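PDB 2B9S: topoisomerase I-like protein from Leishmania donovani, which probably relaxes supercoiled DNA as the large subunit of a heterodimeric type IB topoisomerase, cutting one strand through a transient covalent link and then resealing it. Local coordinates for residues G18-F32 against W203-A216. Residues are numbered along the deposited sequence; the frame is centred on the assembly and turned at random.
Sequences GERRWETLAHNGVLF and WAAVQHDHTVTWLA. With nucleotides of chain A.
In the DNA-binding region of this type IB topoisomerase, the type I beta turn Asp209-Val212 packs against the loop that leads into strand 25-26, with His210 sandwiched between Trp22 and Arg20. The Trp22 six-membered ring stacks, offset, on one face of the imidazole, centroids 3.9 Å apart and planes at 27°. Over the opposite face lies the guanidinium of Arg20, almost parallel to it at 14°. An extended chain with CG anti to the backbone N (chi1 -155°) carries that group alongside His210, and its NE and NH2 grip the Glu23 carboxylate side-on in a salt bridge, which fixes its rotation. Both ring nitrogens of His210 are engaged: ND1 donates to Trp22 O at 2.8 Å, the acceptor lying in the ring plane, while NE2 is hydrogen-bonded to Glu190 OE2. A single backbone hydrogen bond, from Arg21 N to His210 O at 2.6 Å, is short and straight. Leu215 CB sits over the centre of the His27 ring, 3.7 Å from its centroid. Just after the turn, Thr213 N and OG1 both hydrogen-bond to OP2 of DC8 of chain A. One water joins OP1 of that phosphate to Gly18 N, Thr211 O and Arg21 NH1, the last at 2.7 Å from the water oxygen.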
ATOM      1  N   GLY D  18       5.021   3.334 -19.027  1.00 32.53           N
ATOM      2  CA  GLY D  18       4.351   3.821 -20.242  1.00 31.70           C
ATOM      3  C   GLY D  18       5.096   3.536 -21.545  1.00 33.82           C
ATOM      4  O   GLY D  18       4.505   3.609 -22.615  1.00 35.34           O
ATOM      5  N   GLU D  19       6.391   3.230 -21.447  1.00 34.34           N
ATOM      6  CA  GLU D  19       7.198   2.755 -22.566  1.00 36.88           C
ATOM      7  C   GLU D  19       6.949   1.265 -22.767  1.00 36.72           C
ATOM      8  O   GLU D  19       6.296   0.624 -21.938  1.00 37.39           O
ATOM      9  CB  GLU D  19       8.692   2.974 -22.297  1.00 36.72           C
ATOM     10  CG  GLU D  19       9.087   4.416 -22.045  1.00 38.75           C
ATOM     11  CD  GLU D  19      10.596   4.605 -21.842  1.00 39.96           C
ATOM     12  OE1 GLU D  19      11.285   3.649 -21.437  1.00 41.25           O
ATOM     13  OE2 GLU D  19      11.095   5.727 -22.095  1.00 41.63           O
ATOM     14  N   ARG D  20       7.474   0.727 -23.867  1.00 33.67           N
ATOM     15  CA  ARG D  20       7.420  -0.702 -24.160  1.00 33.19           C
ATOM     16  C   ARG D  20       8.133  -1.511 -23.078  1.00 31.32           C
ATOM     17  O   ARG D  20       9.314  -1.304 -22.821  1.00 32.21           O
ATOM     18  CB  ARG D  20       8.036  -0.968 -25.534  1.00 33.43           C
ATOM     19  CG  ARG D  20       7.525  -2.211 -26.190  1.00 33.83           C
ATOM     20  CD  ARG D  20       8.011  -2.319 -27.618  1.00 32.73           C
ATOM     21  NE  ARG D  20       7.782  -3.666 -28.133  1.00 34.90           N
ATOM     22  CZ  ARG D  20       6.660  -4.087 -28.719  1.00 32.88           C
ATOM     23  NH1 ARG D  20       5.646  -3.272 -28.877  1.00 31.72           N
ATOM     24  NH2 ARG D  20       6.559  -5.338 -29.143  1.00 31.91           N
ATOM     25  N   ARG D  21       7.409  -2.422 -22.432  1.00 29.25           N
ATOM     26  CA  ARG D  21       7.926  -3.080 -21.228  1.00 27.79           C
ATOM     27  C   ARG D  21       8.336  -4.525 -21.468  1.00 28.10           C
ATOM     28  O   ARG D  21       9.162  -5.049 -20.738  1.00 28.14           O
ATOM     29  CB  ARG D  21       6.910  -2.998 -20.058  1.00 25.65           C
ATOM     30  CG  ARG D  21       6.446  -1.604 -19.702  1.00 22.81           C
ATOM     31  CD  ARG D  21       7.624  -0.708 -19.319  1.00 24.67           C
ATOM     32  NE  ARG D  21       8.282  -1.156 -18.088  1.00 25.45           N
ATOM     33  CZ  ARG D  21       7.902  -0.805 -16.860  1.00 25.82           C
ATOM     34  NH1 ARG D  21       6.846  -0.005 -16.664  1.00 25.47           N
ATOM     35  NH2 ARG D  21       8.563  -1.274 -15.823  1.00 25.06           N
ATOM     36  N   TRP D  22       7.736  -5.152 -22.477  1.00 28.08           N
ATOM     37  CA  TRP D  22       7.999  -6.562 -22.820  1.00 30.26           C
ATOM     38  C   TRP D  22       7.789  -6.832 -24.323  1.00 30.18           C
ATOM     39  O   TRP D  22       7.133  -6.054 -25.014  1.00 29.71           O
ATOM     40  CB  TRP D  22       7.144  -7.536 -21.979  1.00 29.04           C
ATOM     41  CG  TRP D  22       5.631  -7.256 -21.990  1.00 28.57           C
ATOM     42  CD1 TRP D  22       4.942  -6.440 -21.120  1.00 28.28           C
ATOM     43  CD2 TRP D  22       4.648  -7.789 -22.887  1.00 28.06           C
ATOM     44  NE1 TRP D  22       3.616  -6.441 -21.417  1.00 26.93           N
ATOM     45  CE2 TRP D  22       3.397  -7.246 -22.503  1.00 28.55           C
ATOM     46  CE3 TRP D  22       4.697  -8.667 -23.979  1.00 27.67           C
ATOM     47  CZ2 TRP D  22       2.192  -7.562 -23.175  1.00 28.69           C
ATOM     48  CZ3 TRP D  22       3.507  -8.980 -24.646  1.00 27.84           C
ATOM     49  CH2 TRP D  22       2.272  -8.420 -24.246  1.00 28.21           C
ATOM     50  N   GLU D  23       8.360  -7.936 -24.804  1.00 32.78           N
ATOM     51  CA  GLU D  23       8.210  -8.385 -26.197  1.00 34.02           C
ATOM     52  C   GLU D  23       7.288  -9.579 -26.249  1.00 31.27           C
ATOM     53  O   GLU D  23       6.461  -9.714 -27.156  1.00 28.39           O
ATOM     54  CB  GLU D  23       9.573  -8.740 -26.811  1.00 37.56           C
ATOM     55  CG  GLU D  23      10.434  -7.506 -27.098  1.00 42.29           C
ATOM     56  CD  GLU D  23       9.725  -6.488 -28.001  1.00 45.73           C
ATOM     57  OE1 GLU D  23       8.944  -6.919 -28.896  1.00 46.04           O
ATOM     58  OE2 GLU D  23       9.958  -5.264 -27.812  1.00 45.83           O
ATOM     59  N   THR D  24       7.446 -10.451 -25.262  1.00 30.20           N
ATOM     60  CA  THR D  24       6.582 -11.611 -25.139  1.00 30.49           C
ATOM     61  C   THR D  24       6.101 -11.775 -23.697  1.00 29.27           C
ATOM     62  O   THR D  24       6.841 -11.521 -22.738  1.00 28.93           O
ATOM     63  CB  THR D  24       7.276 -12.923 -25.595  1.00 30.92           C
ATOM     64  OG1 THR D  24       8.462 -13.129 -24.826  1.00 30.73           O
ATOM     65  CG2 THR D  24       7.614 -12.896 -27.090  1.00 30.77           C
ATOM     66  N   LEU D  25       4.861 -12.221 -23.567  1.00 28.27           N
ATOM     67  CA  LEU D  25       4.268 -12.491 -22.282  1.00 27.54           C
ATOM     68  C   LEU D  25       3.307 -13.670 -22.357  1.00 26.07           C
ATOM     69  O   LEU D  25       2.347 -13.651 -23.113  1.00 28.24           O
ATOM     70  CB  LEU D  25       3.570 -11.221 -21.744  1.00 26.64           C
ATOM     71  CG  LEU D  25       2.950 -11.198 -20.351  1.00 25.83           C
ATOM     72  CD1 LEU D  25       3.915 -11.693 -19.258  1.00 25.58           C
ATOM     73  CD2 LEU D  25       2.429  -9.786 -20.071  1.00 26.74           C
ATOM     74  N   ALA D  26       3.580 -14.682 -21.549  1.00 27.09           N
ATOM     75  CA  ALA D  26       2.749 -15.862 -21.436  1.00 28.25           C
ATOM     76  C   ALA D  26       2.407 -16.138 -19.971  1.00 28.14           C
ATOM     77  O   ALA D  26       3.275 -16.083 -19.094  1.00 30.69           O
ATOM     78  CB  ALA D  26       3.469 -17.078 -22.049  1.00 28.54           C
ATOM     79  N   HIS D  27       1.142 -16.453 -19.704  1.00 29.09           N
ATOM     80  CA  HIS D  27       0.701 -16.771 -18.342  1.00 28.75           C
ATOM     81  C   HIS D  27      -0.618 -17.508 -18.405  1.00 28.88           C
ATOM     82  O   HIS D  27      -1.269 -17.535 -19.443  1.00 29.99           O
ATOM     83  CB  HIS D  27       0.597 -15.500 -17.457  1.00 27.11           C
ATOM     84  CG  HIS D  27      -0.423 -14.507 -17.933  1.00 26.39           C
ATOM     85  ND1 HIS D  27      -1.754 -14.567 -17.566  1.00 23.45           N
ATOM     86  CD2 HIS D  27      -0.304 -13.435 -18.756  1.00 23.96           C
ATOM     87  CE1 HIS D  27      -2.410 -13.580 -18.150  1.00 23.98           C
ATOM     88  NE2 HIS D  27      -1.554 -12.876 -18.873  1.00 24.34           N
ATOM     89  N   ASN D  28      -1.005 -18.096 -17.281  1.00 31.83           N
ATOM     90  CA  ASN D  28      -2.203 -18.926 -17.187  1.00 34.92           C
ATOM     91  C   ASN D  28      -3.434 -18.272 -16.546  1.00 34.37           C
ATOM     92  O   ASN D  28      -4.371 -18.974 -16.174  1.00 34.29           O
ATOM     93  CB  ASN D  28      -1.852 -20.199 -16.409  1.00 37.59           C
ATOM     94  CG  ASN D  28      -0.837 -21.058 -17.137  1.00 38.76           C
ATOM     95  OD1 ASN D  28      -0.987 -21.329 -18.327  1.00 40.57           O
ATOM     96  ND2 ASN D  28       0.188 -21.488 -16.436  1.00 38.05           N
ATOM     97  N   GLY D  29      -3.421 -16.945 -16.412  1.00 33.48           N
ATOM     98  CA  GLY D  29      -4.551 -16.209 -15.843  1.00 30.46           C
ATOM     99  C   GLY D  29      -4.593 -16.269 -14.330  1.00 29.27           C
ATOM    100  O   GLY D  29      -3.561 -16.236 -13.664  1.00 29.34           O
ATOM    101  N   VAL D  30      -5.794 -16.403 -13.790  1.00 29.51           N
ATOM    102  CA  VAL D  30      -6.032 -16.185 -12.365  1.00 29.34           C
ATOM    103  C   VAL D  30      -6.695 -17.366 -11.672  1.00 29.33           C
ATOM    104  O   VAL D  30      -7.428 -18.121 -12.301  1.00 29.09           O
ATOM    105  CB  VAL D  30      -6.887 -14.907 -12.150  1.00 29.39           C
ATOM    106  CG1 VAL D  30      -6.092 -13.660 -12.596  1.00 28.42           C
ATOM    107  CG2 VAL D  30      -8.231 -15.002 -12.893  1.00 25.30           C
ATOM    108  N   LEU D  31      -6.426 -17.518 -10.375  1.00 29.21           N
ATOM    109  CA  LEU D  31      -7.084 -18.541  -9.564  1.00 28.07           C
ATOM    110  C   LEU D  31      -8.294 -17.936  -8.839  1.00 28.69           C
ATOM    111  O   LEU D  31      -8.148 -17.063  -7.973  1.00 30.00           O
ATOM    112  CB  LEU D  31      -6.085 -19.214  -8.596  1.00 27.21           C
ATOM    113  CG  LEU D  31      -6.544 -20.387  -7.687  1.00 28.74           C
ATOM    114  CD1 LEU D  31      -7.265 -21.501  -8.446  1.00 28.48           C
ATOM    115  CD2 LEU D  31      -5.412 -20.973  -6.860  1.00 27.80           C
ATOM    116  N   PHE D  32      -9.483 -18.389  -9.223  1.00 28.98           N
ATOM    117  CA  PHE D  32     -10.753 -17.961  -8.635  1.00 29.31           C
ATOM    118  C   PHE D  32     -11.008 -18.729  -7.342  1.00 30.97           C
ATOM    119  O   PHE D  32     -10.834 -19.950  -7.320  1.00 31.42           O
ATOM    120  CB  PHE D  32     -11.908 -18.283  -9.592  1.00 30.58           C
ATOM    121  CG  PHE D  32     -11.944 -17.429 -10.823  1.00 31.75           C
ATOM    122  CD1 PHE D  32     -12.552 -16.175 -10.798  1.00 31.87           C
ATOM    123  CD2 PHE D  32     -11.398 -17.888 -12.024  1.00 32.98           C
ATOM    124  CE1 PHE D  32     -12.593 -15.374 -11.947  1.00 31.92           C
ATOM    125  CE2 PHE D  32     -11.439 -17.097 -13.173  1.00 32.68           C
ATOM    126  CZ  PHE D  32     -12.037 -15.841 -13.132  1.00 31.86           C
ATOM    127  N   TRP D 203     -13.987 -13.968 -20.512  1.00 36.24           N
ATOM    128  CA  TRP D 203     -13.277 -12.798 -20.005  1.00 34.07           C
ATOM    129  C   TRP D 203     -13.993 -11.516 -20.443  1.00 34.86           C
ATOM    130  O   TRP D 203     -14.791 -11.542 -21.383  1.00 35.02           O
ATOM    131  CB  TRP D 203     -11.829 -12.788 -20.521  1.00 32.15           C
ATOM    132  CG  TRP D 203     -10.996 -13.984 -20.129  1.00 31.35           C
ATOM    133  CD1 TRP D 203     -10.354 -14.848 -20.973  1.00 30.82           C
ATOM    134  CD2 TRP D 203     -10.702 -14.444 -18.795  1.00 31.07           C
ATOM    135  NE1 TRP D 203      -9.678 -15.807 -20.254  1.00 30.08           N
ATOM    136  CE2 TRP D 203      -9.882 -15.588 -18.918  1.00 30.26           C
ATOM    137  CE3 TRP D 203     -11.047 -13.992 -17.510  1.00 30.10           C
ATOM    138  CZ2 TRP D 203      -9.401 -16.289 -17.808  1.00 31.42           C
ATOM    139  CZ3 TRP D 203     -10.584 -14.688 -16.415  1.00 30.69           C
ATOM    140  CH2 TRP D 203      -9.755 -15.825 -16.570  1.00 31.23           C
ATOM    141  N   ALA D 204     -13.722 -10.394 -19.760  1.00 34.75           N
ATOM    142  CA  ALA D 204     -14.248  -9.085 -20.189  1.00 33.55           C
ATOM    143  C   ALA D 204     -13.684  -8.742 -21.564  1.00 32.58           C
ATOM    144  O   ALA D 204     -14.395  -8.257 -22.439  1.00 30.78           O
ATOM    145  CB  ALA D 204     -13.867  -7.986 -19.193  1.00 32.58           C
ATOM    146  N   ALA D 205     -12.394  -9.023 -21.722  1.00 30.99           N
ATOM    147  CA  ALA D 205     -11.605  -8.600 -22.859  1.00 31.11           C
ATOM    148  C   ALA D 205     -10.244  -9.275 -22.752  1.00 30.50           C
ATOM    149  O   ALA D 205      -9.810  -9.644 -21.656  1.00 28.18           O
ATOM    150  CB  ALA D 205     -11.454  -7.055 -22.881  1.00 30.96           C
ATOM    151  N   VAL D 206      -9.597  -9.468 -23.902  1.00 31.37           N
ATOM    152  CA  VAL D 206      -8.219  -9.965 -23.969  1.00 30.40           C
ATOM    153  C   VAL D 206      -7.491  -8.918 -24.797  1.00 31.24           C
ATOM    154  O   VAL D 206      -7.923  -8.560 -25.882  1.00 33.36           O
ATOM    155  CB  VAL D 206      -8.123 -11.394 -24.596  1.00 30.60           C
ATOM    156  CG1 VAL D 206      -6.688 -11.874 -24.673  1.00 30.50           C
ATOM    157  CG2 VAL D 206      -8.952 -12.403 -23.801  1.00 30.46           C
ATOM    158  N   GLN D 207      -6.434  -8.362 -24.232  1.00 31.44           N
ATOM    159  CA  GLN D 207      -5.657  -7.331 -24.898  1.00 28.48           C
ATOM    160  C   GLN D 207      -4.177  -7.724 -24.859  1.00 28.75           C
ATOM    161  O   GLN D 207      -3.782  -8.715 -24.205  1.00 26.74           O
ATOM    162  CB  GLN D 207      -5.890  -5.964 -24.240  1.00 28.21           C
ATOM    163  CG  GLN D 207      -5.496  -5.915 -22.745  1.00 26.48           C
ATOM    164  CD  GLN D 207      -5.557  -4.529 -22.170  1.00 25.13           C
ATOM    165  OE1 GLN D 207      -6.622  -3.913 -22.145  1.00 24.32           O
ATOM    166  NE2 GLN D 207      -4.414  -4.021 -21.700  1.00 23.59           N
ATOM    167  N   HIS D 208      -3.374  -6.940 -25.572  1.00 28.49           N
ATOM    168  CA  HIS D 208      -1.975  -7.244 -25.810  1.00 27.82           C
ATOM    169  C   HIS D 208      -1.198  -5.960 -25.715  1.00 28.78           C
ATOM    170  O   HIS D 208      -0.550  -5.549 -26.693  1.00 28.90           O
ATOM    171  CB  HIS D 208      -1.794  -7.880 -27.214  1.00 26.96           C
ATOM    172  CG  HIS D 208      -2.781  -8.965 -27.509  1.00 24.83           C
ATOM    173  ND1 HIS D 208      -2.772 -10.171 -26.843  1.00 23.67           N
ATOM    174  CD2 HIS D 208      -3.848  -9.002 -28.345  1.00 24.36           C
ATOM    175  CE1 HIS D 208      -3.778 -10.917 -27.274  1.00 23.46           C
ATOM    176  NE2 HIS D 208      -4.439 -10.235 -28.192  1.00 24.41           N
ATOM    177  N   ASP D 209      -1.253  -5.334 -24.537  1.00 28.23           N
ATOM    178  CA  ASP D 209      -0.638  -4.016 -24.313  1.00 30.03           C
ATOM    179  C   ASP D 209       0.792  -4.181 -23.773  1.00 29.87           C
ATOM    180  O   ASP D 209       0.995  -4.567 -22.611  1.00 30.71           O
ATOM    181  CB  ASP D 209      -1.532  -3.151 -23.384  1.00 29.60           C
ATOM    182  CG  ASP D 209      -1.075  -1.683 -23.280  1.00 30.97           C
ATOM    183  OD1 ASP D 209      -0.053  -1.292 -23.888  1.00 31.28           O
ATOM    184  OD2 ASP D 209      -1.748  -0.897 -22.570  1.00 30.43           O
ATOM    185  N   HIS D 210       1.769  -3.901 -24.635  1.00 29.21           N
ATOM    186  CA  HIS D 210       3.208  -4.039 -24.320  1.00 28.90           C
ATOM    187  C   HIS D 210       3.729  -2.878 -23.465  1.00 27.63           C
ATOM    188  O   HIS D 210       4.881  -2.893 -23.027  1.00 26.82           O
ATOM    189  CB  HIS D 210       4.054  -4.117 -25.606  1.00 29.96           C
ATOM    190  CG  HIS D 210       3.856  -5.366 -26.427  1.00 30.64           C
ATOM    191  ND1 HIS D 210       4.792  -6.379 -26.487  1.00 30.26           N
ATOM    192  CD2 HIS D 210       2.862  -5.730 -27.274  1.00 30.77           C
ATOM    193  CE1 HIS D 210       4.368  -7.325 -27.304  1.00 30.56           C
ATOM    194  NE2 HIS D 210       3.200  -6.955 -27.796  1.00 29.95           N
ATOM    195  N   THR D 211       2.882  -1.871 -23.241  1.00 28.40           N
ATOM    196  CA  THR D 211       3.261  -0.665 -22.494  1.00 26.51           C
ATOM    197  C   THR D 211       2.857  -0.738 -21.021  1.00 27.47           C
ATOM    198  O   THR D 211       3.115   0.210 -20.256  1.00 25.50           O
ATOM    199  CB  THR D 211       2.660   0.626 -23.114  1.00 27.08           C
ATOM    200  OG1 THR D 211       1.224   0.562 -23.066  1.00 26.85           O
ATOM    201  CG2 THR D 211       3.122   0.819 -24.568  1.00 25.03           C
ATOM    202  N   VAL D 212       2.228  -1.852 -20.627  1.00 25.80           N
ATOM    203  CA  VAL D 212       1.867  -2.101 -19.215  1.00 25.41           C
ATOM    204  C   VAL D 212       2.477  -3.408 -18.675  1.00 26.11           C
ATOM    205  O   VAL D 212       2.939  -4.235 -19.460  1.00 27.50           O
ATOM    206  CB  VAL D 212       0.296  -1.980 -18.939  1.00 22.92           C
ATOM    207  CG1 VAL D 212      -0.213  -0.585 -19.349  1.00 20.09           C
ATOM    208  CG2 VAL D 212      -0.514  -3.088 -19.628  1.00 18.36           C
ATOM    209  N   THR D 213       2.466  -3.581 -17.347  1.00 26.06           N
ATOM    210  CA  THR D 213       3.186  -4.668 -16.650  1.00 25.38           C
ATOM    211  C   THR D 213       2.244  -5.643 -15.943  1.00 25.64           C
ATOM    212  O   THR D 213       2.691  -6.532 -15.196  1.00 24.64           O
ATOM    213  CB  THR D 213       4.145  -4.144 -15.543  1.00 26.16           C
ATOM    214  OG1 THR D 213       3.383  -3.515 -14.501  1.00 28.77           O
ATOM    215  CG2 THR D 213       5.162  -3.176 -16.075  1.00 25.81           C
ATOM    216  N   TRP D 214       0.940  -5.453 -16.138  1.00 25.34           N
ATOM    217  CA  TRP D 214      -0.055  -6.271 -15.456  1.00 23.35           C
ATOM    218  C   TRP D 214      -0.583  -7.383 -16.341  1.00 24.47           C
ATOM    219  O   TRP D 214      -0.610  -7.235 -17.574  1.00 24.92           O
ATOM    220  CB  TRP D 214      -1.205  -5.412 -14.910  1.00 21.04           C
ATOM    221  CG  TRP D 214      -1.924  -4.488 -15.869  1.00 19.53           C
ATOM    222  CD1 TRP D 214      -1.677  -3.147 -16.057  1.00 18.44           C
ATOM    223  CD2 TRP D 214      -3.082  -4.796 -16.685  1.00 18.07           C
ATOM    224  NE1 TRP D 214      -2.579  -2.629 -16.965  1.00 17.67           N
ATOM    225  CE2 TRP D 214      -3.450  -3.615 -17.352  1.00 16.80           C
ATOM    226  CE3 TRP D 214      -3.825  -5.957 -16.917  1.00 17.30           C
ATOM    227  CZ2 TRP D 214      -4.520  -3.564 -18.243  1.00 20.46           C
ATOM    228  CZ3 TRP D 214      -4.887  -5.906 -17.792  1.00 18.60           C
ATOM    229  CH2 TRP D 214      -5.235  -4.719 -18.440  1.00 19.53           C
ATOM    230  N   LEU D 215      -0.996  -8.491 -15.711  1.00 22.41           N
ATOM    231  CA  LEU D 215      -1.451  -9.675 -16.446  1.00 23.08           C
ATOM    232  C   LEU D 215      -2.972  -9.770 -16.473  1.00 23.66           C
ATOM    233  O   LEU D 215      -3.564 -10.420 -17.353  1.00 25.58           O
ATOM    234  CB  LEU D 215      -0.874 -10.971 -15.839  1.00 22.26           C
ATOM    235  CG  LEU D 215       0.587 -11.006 -15.392  1.00 23.93           C
ATOM    236  CD1 LEU D 215       1.035 -12.414 -14.897  1.00 23.19           C
ATOM    237  CD2 LEU D 215       1.522 -10.479 -16.460  1.00 23.22           C
ATOM    238  N   ALA D 216      -3.609  -9.146 -15.490  1.00 23.07           N
ATOM    239  CA  ALA D 216      -5.061  -9.122 -15.405  1.00 22.65           C
ATOM    240  C   ALA D 216      -5.526  -7.920 -14.574  1.00 23.34           C
ATOM    241  O   ALA D 216      -4.764  -7.388 -13.756  1.00 22.26           O
ATOM    242  CB  ALA D 216      -5.596 -10.462 -14.832  1.00 20.54           C
TER
ATOM    243  P    DC A   8       2.129  -0.159 -15.204  1.00 25.69           P
ATOM    244  OP1  DC A   8       2.665   0.603 -16.314  1.00 26.89           O
ATOM    245  OP2  DC A   8       1.706  -1.568 -15.454  1.00 25.14           O
ATOM    246  O5'  DC A   8       3.042  -0.341 -13.901  1.00 28.02           O
ATOM    247  C5'  DC A   8       3.876   0.590 -13.333  1.00 29.40           C
ATOM    248  C4'  DC A   8       3.459   1.029 -11.917  1.00 26.90           C
ATOM    249  O4'  DC A   8       2.046   1.236 -11.723  1.00 23.57           O
ATOM    250  C3'  DC A   8       3.828   0.223 -10.688  1.00 26.49           C
ATOM    251  O3'  DC A   8       5.254   0.233 -10.515  1.00 28.34           O
ATOM    252  C2'  DC A   8       3.153   1.118  -9.643  1.00 23.61           C
ATOM    253  C1'  DC A   8       1.999   1.769 -10.413  1.00 21.56           C
ATOM    254  N1   DC A   8       0.672   1.513  -9.754  1.00 20.32           N
ATOM    255  C2   DC A   8       0.311   2.330  -8.669  1.00 18.57           C
ATOM    256  O2   DC A   8       1.079   3.234  -8.309  1.00 19.12           O
ATOM    257  N3   DC A   8      -0.873   2.114  -8.045  1.00 17.00           N
ATOM    258  C4   DC A   8      -1.683   1.128  -8.456  1.00 18.89           C
ATOM    259  N4   DC A   8      -2.837   0.985  -7.794  1.00 19.19           N
ATOM    260  C5   DC A   8      -1.335   0.260  -9.557  1.00 19.13           C
ATOM    261  C6   DC A   8      -0.148   0.484 -10.167  1.00 18.71           C
ATOM    262  P    DA A   7      -4.149   0.691 -17.293  1.00 25.09           P
ATOM    263  OP1  DA A   7      -3.711   0.327 -18.659  1.00 28.71           O
ATOM    264  OP2  DA A   7      -5.098  -0.146 -16.531  1.00 25.08           O
ATOM    265  O5'  DA A   7      -2.845   0.851 -16.414  1.00 24.86           O
ATOM    266  C5'  DA A   7      -1.853   1.777 -16.776  1.00 23.51           C
ATOM    267  C4'  DA A   7      -0.794   1.838 -15.694  1.00 23.37           C
ATOM    268  O4'  DA A   7      -1.250   2.757 -14.673  1.00 21.46           O
ATOM    269  C3'  DA A   7      -0.440   0.542 -14.956  1.00 22.38           C
ATOM    270  O3'  DA A   7       0.917   0.659 -14.578  1.00 26.72           O
ATOM    271  C2'  DA A   7      -1.213   0.653 -13.671  1.00 20.86           C
ATOM    272  C1'  DA A   7      -1.021   2.155 -13.425  1.00 19.48           C
ATOM    273  N9   DA A   7      -1.947   2.698 -12.426  1.00 19.68           N
ATOM    274  C8   DA A   7      -3.249   2.332 -12.278  1.00 18.06           C
ATOM    275  N7   DA A   7      -3.838   2.957 -11.307  1.00 18.41           N
ATOM    276  C5   DA A   7      -2.879   3.766 -10.767  1.00 15.33           C
ATOM    277  C6   DA A   7      -2.923   4.669  -9.702  1.00 16.01           C
ATOM    278  N6   DA A   7      -4.032   4.875  -8.974  1.00 16.84           N
ATOM    279  N1   DA A   7      -1.788   5.325  -9.410  1.00 15.82           N
ATOM    280  C2   DA A   7      -0.703   5.112 -10.166  1.00 16.54           C
ATOM    281  N3   DA A   7      -0.549   4.268 -11.186  1.00 16.07           N
ATOM    282  C4   DA A   7      -1.689   3.622 -11.442  1.00 17.40           C
TER
HETATM  283  O   HOH W   1       4.628   0.791 -18.058  1.00 19.67           O